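Local coordinates for protein beta-lactamase II (Erythrobacter litoralis, PDB 6V72) that probably hydrolyses beta-lactam antibiotics to substituted beta-amino acids as a zinc-dependent class B metallo-beta-lactamase of the periplasm, at residues R237-D240 with L241-L245; A204-Q207 with S208-F212; P228-G231 with R232-E236; D66-T70 with D71-E75. One frame throughout, in Å; residues are numbered along the deposited sequence.

Contact 1. Residues R237-D240 with L241-L245; sequences RTLD and LAEEL. With CA (calcium ion), chain B.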
# COMPACT_ATOMS: atom_id res chain seq x y z
N ARG A 237 -11.37 -11.65 3.44
CA ARG A 237 -10.37 -11.15 2.52
C ARG A 237 -9.23 -10.48 3.27
O ARG A 237 -8.06 -10.69 2.92
CB ARG A 237 -10.99 -10.18 1.51
CG ARG A 237 -9.99 -9.52 0.58
CD ARG A 237 -9.22 -10.51 -0.29
NE ARG A 237 -10.08 -11.42 -1.04
CZ ARG A 237 -10.60 -11.16 -2.24
NH1 ARG A 237 -11.37 -12.06 -2.86
NH2 ARG A 237 -10.35 -9.98 -2.83
N THR A 238 -9.54 -9.65 4.27
CA THR A 238 -8.47 -9.01 5.03
C THR A 238 -7.53 -10.05 5.64
O THR A 238 -6.31 -9.90 5.59
CB THR A 238 -9.04 -8.10 6.12
OG1 THR A 238 -9.88 -7.11 5.49
CG2 THR A 238 -7.89 -7.42 6.91
N LEU A 239 -8.11 -11.11 6.22
CA LEU A 239 -7.31 -12.19 6.80
C LEU A 239 -6.43 -12.85 5.75
O LEU A 239 -5.24 -13.09 5.97
CB LEU A 239 -8.25 -13.22 7.44
CG LEU A 239 -7.56 -14.39 8.13
CD1 LEU A 239 -6.48 -13.90 9.12
CD2 LEU A 239 -8.61 -15.23 8.83
N ASP A 240 -7.01 -13.16 4.59
CA ASP A 240 -6.22 -13.78 3.53
C ASP A 240 -5.04 -12.89 3.14
O ASP A 240 -3.91 -13.37 2.96
CB ASP A 240 -7.08 -14.06 2.30
CG ASP A 240 -7.64 -15.49 2.25
OD1 ASP A 240 -7.03 -16.42 2.83
OD2 ASP A 240 -8.69 -15.67 1.59
N LEU A 241 -5.29 -11.59 2.98
CA LEU A 241 -4.20 -10.69 2.62
C LEU A 241 -3.15 -10.64 3.73
O LEU A 241 -1.94 -10.62 3.45
CB LEU A 241 -4.74 -9.28 2.35
CG LEU A 241 -5.61 -9.14 1.11
CD1 LEU A 241 -6.27 -7.76 1.11
CD2 LEU A 241 -4.75 -9.35 -0.15
N ALA A 242 -3.60 -10.59 4.98
CA ALA A 242 -2.67 -10.50 6.10
C ALA A 242 -1.83 -11.77 6.23
O ALA A 242 -0.66 -11.70 6.66
CB ALA A 242 -3.44 -10.23 7.40
N GLU A 243 -2.38 -12.93 5.85
CA GLU A 243 -1.62 -14.17 5.92
C GLU A 243 -0.48 -14.22 4.92
O GLU A 243 0.43 -15.04 5.08
CB GLU A 243 -2.54 -15.37 5.70
CG GLU A 243 -3.46 -15.63 6.89
CD GLU A 243 -4.62 -16.60 6.59
OE1 GLU A 243 -5.03 -16.76 5.40
OE2 GLU A 243 -5.14 -17.20 7.56
N GLU A 244 -0.49 -13.35 3.91
CA GLU A 244 0.57 -13.31 2.90
C GLU A 244 1.69 -12.34 3.24
O GLU A 244 2.66 -12.24 2.48
CB GLU A 244 -0.01 -12.96 1.53
CG GLU A 244 -1.06 -13.95 1.02
CD GLU A 244 -0.55 -15.40 0.98
OE1 GLU A 244 0.56 -15.65 0.47
OE2 GLU A 244 -1.29 -16.30 1.46
N LEU A 245 1.61 -11.66 4.39
CA LEU A 245 2.61 -10.64 4.73
C LEU A 245 3.93 -11.27 5.18
O LEU A 245 3.94 -12.39 5.68
CB LEU A 245 2.08 -9.71 5.82
CG LEU A 245 0.92 -8.82 5.39
CD1 LEU A 245 0.43 -7.99 6.58
CD2 LEU A 245 1.36 -7.92 4.25
CA CA B . -5.17 -17.75 3.30
O HOH W 1 -3.83 -15.98 2.35
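D240 and E243, one helical turn apart, hold a calcium ion between their carboxylates. Each gives one oxygen, D240 OD1 at 2.3 Å from the ion and E243 OE1 at the same distance, while the two carboxylate planes stand 55° from each other. The two donor oxygens come within 3.3 Å, a spacing that the shared cation makes tolerable for groups that are probably both ionised. The longer glutamate chain reaches the ion because its CG lies beside the backbone N (chi1 -72°) and the rest runs out extended. A water 2.4 Å from the calcium ion is a third ligand; it donates to D240 O and to E244 OE2, and so ties the backbone and a third acid to the metal.

E243 uses its second oxygen differently. OE2 passes 3.8 Å from L239 CG and forms a salt bridge with R210 of helix 205-215, so metal and arginine together fix the rotation of this carboxylate. On another side of the helix L241 lays its isobutyl group against the aliphatic part of R237, with L241 CG 4.1 Å from R237 CD; the bent arginine chain carries its NH2 to A191 O, and both residues pack on F46 of the second subunit. The small A242 suits the crossing with helix 205-215, where Y205 and A206 press on it. Beneath the side chains runs the alpha-helical bond ladder, as from L241 N to R237 O at 2.9 Å. The result is a surface calcium site built by an acidic i, i+3 pair on the last turn of helix 233-243, near the C-terminus.

Contact 2. Residues A204-Q207 with S208-F212; sequences AYAQ and SVRNF
The guanidinium of R210 has the backbone carbon of A206 over one face, and at its edge, near the plane, the amide oxygen of Q207. There NH1 donates to Q207 OE1 at 3.0 Å, with the two planes turned 39° apart; the donor stands above the carbonyl plane of the amide, and the bond is bent. The other end of the same amide is used as well: Q207 NE2 donates to N211 OD1 at 2.9 Å. This acceptor lies in the plane of the Q207 amide, whereas NE2 sits above that of N211, with the two amides inclined by 56°. A glutamine fits the place because it offers one acceptor and one donor, and its chain, bent at chi2 (58°), holds the amide across the helix surface between its neighbours three and four residues on.

The Y205 ring is met at its edge, near the ring plane, by V209 CG2, 3.7 Å from Y205 CD1. Its hydroxyl is hydrogen-bonded to M185 O. S208 turns its hydroxyl beside its own backbone N, where OG comes 3.2 Å from A204 O and is hydrogen-bonded to G163 O. Main-chain i+4 to i bonds such as N211 N to Q207 O, 2.8 Å, run beneath the side chains.

Helix 205-215 links strand 179-181 to strand 221-223 in a beta-alpha-beta unit. One face of it packs on helix 233-243, V209 against T238 and R210 against L239, while N211 bonds through ND2 to P161 O in the chain after strand 157-159.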
# COMPACT_ATOMS: atom_id res chain seq x y z
N ALA A 204 1.91 -9.59 13.14
CA ALA A 204 0.77 -9.83 14.00
C ALA A 204 -0.56 -9.66 13.29
O ALA A 204 -1.58 -10.12 13.81
CB ALA A 204 0.80 -8.89 15.22
N TYR A 205 -0.54 -9.05 12.09
CA TYR A 205 -1.78 -8.59 11.46
C TYR A 205 -2.79 -9.72 11.32
O TYR A 205 -3.97 -9.56 11.68
CB TYR A 205 -1.44 -7.98 10.09
CG TYR A 205 -2.42 -6.96 9.53
CD1 TYR A 205 -3.78 -7.24 9.42
CD2 TYR A 205 -1.96 -5.74 9.07
CE1 TYR A 205 -4.65 -6.32 8.87
CE2 TYR A 205 -2.81 -4.81 8.54
CZ TYR A 205 -4.15 -5.09 8.45
OH TYR A 205 -4.99 -4.12 7.91
N ALA A 206 -2.37 -10.88 10.81
CA ALA A 206 -3.34 -11.93 10.57
C ALA A 206 -3.98 -12.42 11.87
O ALA A 206 -5.20 -12.61 11.93
CB ALA A 206 -2.67 -13.10 9.83
N GLN A 207 -3.19 -12.63 12.92
CA GLN A 207 -3.79 -13.07 14.18
C GLN A 207 -4.70 -12.00 14.76
O GLN A 207 -5.73 -12.32 15.35
CB GLN A 207 -2.71 -13.46 15.19
CG GLN A 207 -3.29 -14.06 16.47
CD GLN A 207 -4.13 -15.31 16.20
OE1 GLN A 207 -3.75 -16.20 15.40
NE2 GLN A 207 -5.28 -15.38 16.84
N SER A 208 -4.33 -10.73 14.62
CA SER A 208 -5.22 -9.68 15.12
C SER A 208 -6.54 -9.69 14.38
O SER A 208 -7.60 -9.47 14.99
CB SER A 208 -4.54 -8.32 15.03
OG SER A 208 -3.30 -8.33 15.76
N VAL A 209 -6.53 -9.95 13.08
CA VAL A 209 -7.80 -10.07 12.37
C VAL A 209 -8.59 -11.27 12.88
O VAL A 209 -9.81 -11.19 13.07
CB VAL A 209 -7.56 -10.14 10.85
CG1 VAL A 209 -8.87 -10.41 10.09
CG2 VAL A 209 -6.97 -8.84 10.35
N ARG A 210 -7.92 -12.40 13.13
CA ARG A 210 -8.63 -13.55 13.69
C ARG A 210 -9.23 -13.21 15.04
O ARG A 210 -10.32 -13.68 15.38
CB ARG A 210 -7.69 -14.74 13.84
CG ARG A 210 -7.12 -15.29 12.53
CD ARG A 210 -6.35 -16.60 12.81
NE ARG A 210 -5.62 -16.99 11.60
CZ ARG A 210 -4.32 -16.80 11.41
NH1 ARG A 210 -3.56 -16.29 12.37
NH2 ARG A 210 -3.78 -17.12 10.24
N ASN A 211 -8.49 -12.44 15.86
CA ASN A 211 -8.98 -12.06 17.18
C ASN A 211 -10.24 -11.21 17.06
O ASN A 211 -11.21 -11.42 17.79
CB ASN A 211 -7.90 -11.29 17.93
CG ASN A 211 -6.72 -12.18 18.33
OD1 ASN A 211 -6.83 -13.42 18.37
ND2 ASN A 211 -5.60 -11.56 18.66
N PHE A 212 -10.23 -10.23 16.15
CA PHE A 212 -11.42 -9.41 15.89
C PHE A 212 -12.60 -10.27 15.45
O PHE A 212 -13.73 -10.10 15.95
CB PHE A 212 -11.09 -8.36 14.81
CG PHE A 212 -12.29 -7.61 14.28
CD1 PHE A 212 -12.91 -6.63 15.04
CD2 PHE A 212 -12.77 -7.86 13.00
CE1 PHE A 212 -14.00 -5.91 14.53
CE2 PHE A 212 -13.85 -7.15 12.48
CZ PHE A 212 -14.47 -6.18 13.25

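Contact 3. Residues P228-G231 with R232-E236; sequences PPEG and RKAIE
A single backbone hydrogen bond joins the loop that follows strand 221-223 to the first turn of helix 233-243: A234 N donates to G231 O at 3.2 Å. The N-H points well at the oxygen (163°), but the donor stands above the carbonyl plane, 36° out of it. From there the chain continues with E236 N bonded to R232 O at 3.1 Å.

Van der Waals contact comes from E230, whose carboxylate carbon CD lies 3.8 Å from A234 CB. Its CG is placed between the backbone N and the carbonyl carbon (chi1 63°), and the chain then extends alongside the methyl group. Alanine is small enough to lie against it and also to touch I186. The aliphatic CB of K233 comes 4.1 Å from E230 OE1.

Charged groups find their partners at a distance along the chain. E230 OE2 accepts from G189 N. R232 NH2 is hydrogen-bonded to F216 O and A219 O, just beyond helix 205-215, while I235 CD1 lies over the centre of one face of its guanidinium, 3.7 Å above the plane.

E230 OE1 and K233 NZ stand 6.7 Å apart, too far for a salt bridge, so opposite charges would attract here only weakly. The chemistry thus combines one main-chain bond and an E230-A234 van der Waals contact across the junction, while the charged ends of E230 and R232 bond to backbone atoms of other parts of the chain.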
# COMPACT_ATOMS: atom_id res chain seq x y z
N PRO A 228 -17.36 1.02 2.19
CA PRO A 228 -18.75 0.94 2.72
C PRO A 228 -19.02 -0.38 3.42
O PRO A 228 -18.29 -1.37 3.25
CB PRO A 228 -19.61 1.09 1.45
CG PRO A 228 -18.71 0.90 0.32
CD PRO A 228 -17.32 1.20 0.73
N PRO A 229 -20.07 -0.43 4.25
CA PRO A 229 -20.35 -1.65 5.01
C PRO A 229 -20.70 -2.82 4.11
O PRO A 229 -21.32 -2.66 3.05
CB PRO A 229 -21.56 -1.28 5.89
CG PRO A 229 -21.75 0.17 5.75
CD PRO A 229 -21.02 0.65 4.55
N GLU A 230 -20.34 -4.00 4.57
CA GLU A 230 -20.68 -5.21 3.83
C GLU A 230 -20.76 -6.34 4.84
O GLU A 230 -20.99 -6.10 6.03
CB GLU A 230 -19.65 -5.44 2.71
CG GLU A 230 -18.24 -5.68 3.20
CD GLU A 230 -17.31 -6.08 2.07
OE1 GLU A 230 -17.43 -7.22 1.57
OE2 GLU A 230 -16.48 -5.25 1.66
N GLY A 231 -20.62 -7.58 4.38
CA GLY A 231 -20.68 -8.73 5.24
C GLY A 231 -19.31 -9.21 5.67
O GLY A 231 -18.29 -8.52 5.52
N ARG A 232 -19.27 -10.43 6.20
CA ARG A 232 -18.03 -10.93 6.77
C ARG A 232 -16.98 -11.28 5.72
O ARG A 232 -15.84 -11.58 6.10
CB ARG A 232 -18.31 -12.13 7.68
CG ARG A 232 -19.16 -11.76 8.89
CD ARG A 232 -19.26 -12.87 9.90
NE ARG A 232 -18.06 -13.15 10.69
CZ ARG A 232 -17.79 -12.60 11.86
NH1 ARG A 232 -16.69 -12.95 12.53
NH2 ARG A 232 -18.61 -11.68 12.36
N LYS A 233 -17.31 -11.24 4.43
CA LYS A 233 -16.27 -11.38 3.41
C LYS A 233 -15.15 -10.36 3.60
O LYS A 233 -14.00 -10.64 3.26
CB LYS A 233 -16.86 -11.26 2.01
CG LYS A 233 -15.88 -11.74 0.93
CD LYS A 233 -16.33 -11.42 -0.48
CE LYS A 233 -15.61 -12.31 -1.49
NZ LYS A 233 -16.14 -12.12 -2.87
N ALA A 234 -15.45 -9.17 4.15
CA ALA A 234 -14.40 -8.20 4.41
C ALA A 234 -13.38 -8.76 5.40
O ALA A 234 -12.17 -8.55 5.23
CB ALA A 234 -14.99 -6.90 4.97
N ILE A 235 -13.84 -9.49 6.42
CA ILE A 235 -12.92 -10.13 7.35
C ILE A 235 -12.13 -11.22 6.65
O ILE A 235 -10.91 -11.34 6.82
CB ILE A 235 -13.68 -10.71 8.56
CG1 ILE A 235 -14.42 -9.61 9.32
CG2 ILE A 235 -12.74 -11.45 9.48
CD1 ILE A 235 -15.29 -10.18 10.45
N GLU A 236 -12.82 -12.05 5.86
CA GLU A 236 -12.17 -13.17 5.18
C GLU A 236 -11.07 -12.69 4.24
O GLU A 236 -9.97 -13.24 4.23
CB GLU A 236 -13.21 -13.98 4.40
CG GLU A 236 -12.62 -15.13 3.59
CD GLU A 236 -13.61 -15.74 2.61
OE1 GLU A 236 -14.66 -16.25 3.07
OE2 GLU A 236 -13.34 -15.70 1.39

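Contact 4. Residues D66-T70 with D71-E75; sequences DTAWT and DEQTE. With CA (calcium ion), chain C.
A capping box opens helix 71-84: T70, at the N-cap, accepts through OG1 from Q73 N at 3.1 Å, a nearly straight bond (161°). Threonine suits the position because its short hydroxyl, set between the backbone N and the carbonyl carbon (chi1 69°), can accept the N-H of Q73, which has no carbonyl of a preceding turn to bond to. Q73 answers with its side chain, which extends back so that OE1 receives a weak bond from T70 N, 3.1 Å away. Its NE2 is hydrogen-bonded to E24, and its CB packs tightly on the small A68, CB to CB 3.4 Å.

T74 holds the same turn through its backbone and its hydroxyl. T70 O is gripped twice, by T74 N at 2.9 Å and by T74 OG1 at 2.8 Å, the two donors arriving from opposite faces of the carbonyl plane. The hydroxyl oxygen in turn accepts from A68 N at 3.1 Å, so one threonine relays the helix to the loop.

On the outer side E72 and E75 each give OE1 to a calcium ion, both at 2.4 Å, and two waters add to its shell; one also donates to E72 O.

A68, W69 and Q73 rest on strand 34-41, while W69 NE1 bonds to I49 O at the start of strand 49-58. T67 and T74 touch L108 of helix 105-110. The side chain of W69 comes within about 4 Å of that of H226, which binds zinc in another structure of the protein but carries none here.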
# COMPACT_ATOMS: atom_id res chain seq x y z
N ASP A 66 -14.70 7.78 15.91
CA ASP A 66 -13.78 8.42 14.97
C ASP A 66 -14.23 9.80 14.51
O ASP A 66 -15.43 10.11 14.42
CB ASP A 66 -13.48 7.51 13.77
CG ASP A 66 -12.48 6.42 14.14
OD1 ASP A 66 -11.65 6.68 15.03
OD2 ASP A 66 -12.52 5.31 13.56
N THR A 67 -13.26 10.66 14.25
CA THR A 67 -13.54 11.97 13.68
C THR A 67 -13.68 11.85 12.16
O THR A 67 -13.44 10.80 11.56
CB THR A 67 -12.44 12.96 14.04
OG1 THR A 67 -11.23 12.60 13.37
CG2 THR A 67 -12.20 13.02 15.56
N ALA A 68 -14.10 12.95 11.54
CA ALA A 68 -14.03 13.07 10.09
C ALA A 68 -12.61 13.41 9.67
O ALA A 68 -11.70 13.51 10.50
CB ALA A 68 -15.01 14.12 9.60
N TRP A 69 -12.40 13.60 8.36
CA TRP A 69 -11.07 13.96 7.88
C TRP A 69 -10.60 15.28 8.48
O TRP A 69 -9.41 15.45 8.74
CB TRP A 69 -11.07 14.09 6.36
CG TRP A 69 -11.08 12.82 5.55
CD1 TRP A 69 -12.11 12.36 4.78
CD2 TRP A 69 -10.00 11.89 5.36
NE1 TRP A 69 -11.75 11.21 4.14
CE2 TRP A 69 -10.46 10.89 4.48
CE3 TRP A 69 -8.70 11.81 5.86
CZ2 TRP A 69 -9.67 9.82 4.09
CZ3 TRP A 69 -7.91 10.74 5.46
CH2 TRP A 69 -8.40 9.76 4.59
N THR A 70 -11.51 16.24 8.66
CA THR A 70 -11.09 17.59 9.03
C THR A 70 -11.84 18.06 10.27
O THR A 70 -12.88 17.51 10.64
CB THR A 70 -11.32 18.60 7.90
OG1 THR A 70 -12.72 18.80 7.70
CG2 THR A 70 -10.69 18.12 6.61
N ASP A 71 -11.28 19.11 10.89
CA ASP A 71 -11.97 19.81 11.98
C ASP A 71 -13.33 20.33 11.54
O ASP A 71 -14.32 20.16 12.26
CB ASP A 71 -11.11 20.96 12.51
CG ASP A 71 -10.36 21.76 11.41
OD1 ASP A 71 -10.72 21.75 10.20
OD2 ASP A 71 -9.37 22.42 11.79
N GLU A 72 -13.40 20.97 10.37
CA GLU A 72 -14.68 21.54 9.94
C GLU A 72 -15.73 20.45 9.75
O GLU A 72 -16.91 20.63 10.10
CB GLU A 72 -14.50 22.33 8.64
CG GLU A 72 -13.63 23.54 8.80
CD GLU A 72 -14.14 24.47 9.88
OE1 GLU A 72 -15.33 24.88 9.79
OE2 GLU A 72 -13.39 24.73 10.83
N GLN A 73 -15.33 19.31 9.20
CA GLN A 73 -16.29 18.23 9.04
C GLN A 73 -16.68 17.66 10.39
O GLN A 73 -17.84 17.28 10.60
CB GLN A 73 -15.70 17.13 8.15
CG GLN A 73 -15.56 17.50 6.68
CD GLN A 73 -14.56 16.60 5.98
OE1 GLN A 73 -13.86 15.80 6.62
NE2 GLN A 73 -14.49 16.70 4.66
N THR A 74 -15.71 17.54 11.30
CA THR A 74 -16.03 16.99 12.61
C THR A 74 -17.00 17.90 13.34
O THR A 74 -17.94 17.43 14.00
CB THR A 74 -14.73 16.77 13.39
OG1 THR A 74 -13.91 15.85 12.66
CG2 THR A 74 -15.01 16.16 14.75
N GLU A 75 -16.83 19.21 13.19
CA GLU A 75 -17.78 20.16 13.76
C GLU A 75 -19.18 19.92 13.21
O GLU A 75 -20.19 20.05 13.93
CB GLU A 75 -17.32 21.60 13.48
CG GLU A 75 -16.09 22.02 14.25
CD GLU A 75 -15.38 23.24 13.67
OE1 GLU A 75 -15.90 23.87 12.73
OE2 GLU A 75 -14.28 23.56 14.14
CA CA C . -17.15 25.26 11.28
O HOH W 2 -18.06 23.22 10.44
O HOH W 3 -18.57 25.45 13.11

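Contacts 1 and 3 occupy the end and the start of helix 233-243, and contact 2 lies on helix 205-215 beside it, touching both: through the salt bridge and alanine packing at contact 1, through F212 and I235 at contact 3. Contact 4 stands on the opposite side of the chain's centre from all three, its centre about 30 Å from that of contact 1. Contact 3 is a surface contact, the others partly buried. Contacts 1 and 4 each pair two acids around calcium, but contact 4 is also a capped helix start. Contact 2 relies on amide and guanidinium bonds, and contact 3 mainly on its backbone turn.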